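Local coordinates for alpha-fucosidase GH29 (PDB 4NI3), which is a fungal glycoside hydrolase that removes alpha-L-fucose, probably including the alpha-1,6-linked core fucose of glycoprotein glycans, at residues V517-G522 against G578-S583. Numbering follows the deposited sequence. Where two conformers were deposited one is given.
With MAN (alpha-D-mannopyranose), chain C.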
loop_
_atom_site.group_PDB
_atom_site.type_symbol
_atom_site.label_atom_id
_atom_site.label_comp_id
_atom_site.label_asym_id
_atom_site.label_seq_id
_atom_site.Cartn_x
_atom_site.Cartn_y
_atom_site.Cartn_z
ATOM N N VAL A 517 7.947 22.903 10.025
ATOM C CA VAL A 517 7.931 21.468 9.812
ATOM C C VAL A 517 8.889 20.832 10.809
ATOM O O VAL A 517 10.069 21.200 10.861
ATOM C CB VAL A 517 8.352 21.082 8.388
ATOM C CG1 VAL A 517 8.455 19.568 8.262
ATOM C CG2 VAL A 517 7.370 21.666 7.356
ATOM N N ALA A 518 8.386 19.900 11.612
ATOM C CA ALA A 518 9.226 19.111 12.517
ATOM C C ALA A 518 9.875 17.967 11.738
ATOM O O ALA A 518 9.241 17.395 10.830
ATOM C CB ALA A 518 8.409 18.574 13.680
ATOM N N LEU A 519 11.130 17.675 12.066
ATOM C CA LEU A 519 11.935 16.638 11.426
ATOM C C LEU A 519 12.499 15.693 12.468
ATOM O O LEU A 519 13.147 16.111 13.429
ATOM C CB LEU A 519 13.082 17.262 10.616
ATOM C CG LEU A 519 12.712 18.255 9.505
ATOM C CD1 LEU A 519 13.960 18.948 8.957
ATOM C CD2 LEU A 519 11.909 17.600 8.362
ATOM N N ALA A 520 12.301 14.399 12.266
ATOM C CA ALA A 520 12.934 13.389 13.073
ATOM C C ALA A 520 14.403 13.242 12.650
ATOM O O ALA A 520 14.879 13.991 11.786
ATOM C CB ALA A 520 12.190 12.055 12.930
ATOM N N LEU A 521 15.119 12.278 13.223
ATOM C CA LEU A 521 16.413 11.902 12.660
ATOM C C LEU A 521 16.175 11.360 11.252
ATOM O O LEU A 521 15.149 10.722 10.969
ATOM C CB LEU A 521 17.122 10.867 13.532
ATOM C CG LEU A 521 17.317 11.305 14.989
ATOM C CD1 LEU A 521 18.090 10.271 15.771
ATOM C CD2 LEU A 521 18.009 12.647 15.051
ATOM N N GLY A 522 17.088 11.656 10.337
ATOM C CA GLY A 522 16.924 11.160 8.982
ATOM C C GLY A 522 17.405 12.100 7.914
ATOM O O GLY A 522 18.131 13.051 8.191
ATOM N N GLY A 578 18.603 23.199 0.185
ATOM C CA GLY A 578 17.899 22.297 -0.714
ATOM C C GLY A 578 17.502 21.013 -0.010
ATOM O O GLY A 578 16.485 20.400 -0.345
ATOM N N SER A 579 18.286 20.608 0.981
ATOM C CA SER A 579 18.035 19.352 1.671
ATOM C C SER A 579 18.737 19.369 3.020
ATOM O O SER A 579 19.645 20.177 3.261
ATOM C CB SER A 579 18.484 18.146 0.819
ATOM O OG SER A 579 19.840 18.268 0.364
ATOM N N ILE A 580 18.312 18.496 3.920
ATOM C CA ILE A 580 18.797 18.511 5.296
ATOM C C ILE A 580 18.998 17.101 5.828
ATOM O O ILE A 580 18.129 16.244 5.637
ATOM C CB ILE A 580 17.804 19.247 6.256
ATOM C CG1 ILE A 580 17.483 20.663 5.763
ATOM C CG2 ILE A 580 18.341 19.242 7.698
ATOM C CD1 ILE A 580 16.383 21.390 6.585
ATOM N N VAL A 581 20.110 16.868 6.511
ATOM C CA VAL A 581 20.330 15.619 7.237
ATOM C C VAL A 581 20.337 15.902 8.734
ATOM O O VAL A 581 21.075 16.769 9.214
ATOM C CB VAL A 581 21.649 14.945 6.799
ATOM C CG1 VAL A 581 21.969 13.719 7.658
ATOM C CG2 VAL A 581 21.563 14.585 5.301
ATOM N N VAL A 582 19.514 15.175 9.480
ATOM C CA VAL A 582 19.365 15.397 10.916
ATOM C C VAL A 582 19.922 14.164 11.611
ATOM O O VAL A 582 19.449 13.050 11.376
ATOM C CB VAL A 582 17.899 15.631 11.295
ATOM C CG1 VAL A 582 17.772 15.889 12.812
ATOM C CG2 VAL A 582 17.342 16.808 10.512
ATOM N N SER A 583 20.934 14.359 12.452
ATOM C CA SER A 583 21.711 13.243 12.989
ATOM C C SER A 583 21.870 13.336 14.501
ATOM O O SER A 583 21.989 14.430 15.053
ATOM C CB SER A 583 23.101 13.192 12.334
ATOM O OG SER A 583 23.025 13.161 10.917
HETATM C C1 MAN C . 26.924 10.172 4.488
HETATM C C2 MAN C . 27.134 10.115 6.014
HETATM C C3 MAN C . 25.793 9.833 6.705
HETATM C C4 MAN C . 24.740 10.882 6.289
HETATM C C5 MAN C . 24.679 10.994 4.748
HETATM C C6 MAN C . 23.858 12.174 4.266
HETATM O O2 MAN C . 27.497 11.372 6.503
HETATM O O3 MAN C . 25.901 9.812 8.134
HETATM O O4 MAN C . 23.461 10.497 6.776
HETATM O O5 MAN C . 25.996 11.176 4.189
HETATM O O6 MAN C . 23.186 11.769 3.086
#
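The carbonyl oxygen of Gly522 takes the backbone N-H of Val582, N to O 2.8 Å and almost straight at 175°, and Val581 CA adds a weaker CA-H...O contact to that oxygen. In return Gly522 N donates to Val582 O at 2.9 Å. The two bonds make Gly522 and Val582 an antiparallel hydrogen-bonded pair. Gly522 has a backbone conformation that suits glycine, having no side chain to crowd the carbonyl oxygen before it. Before this pair the chain turns through Ala520, whose O lies 3.5 Å from Val582 CB. With CG1 anti to the backbone nitrogen (chi1 -179°), Val582 turns that methyl to Leu521 CD2, 3.9 Å away, the two side chains crossing at about a right angle. Deeper in, Leu519 CD1 touches Ile580 CD1 at 4.2 Å, and Leu519 CB lies near Val582 CG2. The CB bond of Val581 points away from 517-522, and its CG2 lies 3.5 Å from C6 of a mannose. The contact joins two antiparallel sheets of the C-terminal region: strand 516-519 edges one, and strand 522-524 edges the other beside strand 579-584, while Phe528 and Leu529 of helix 526-532 pack on Leu519.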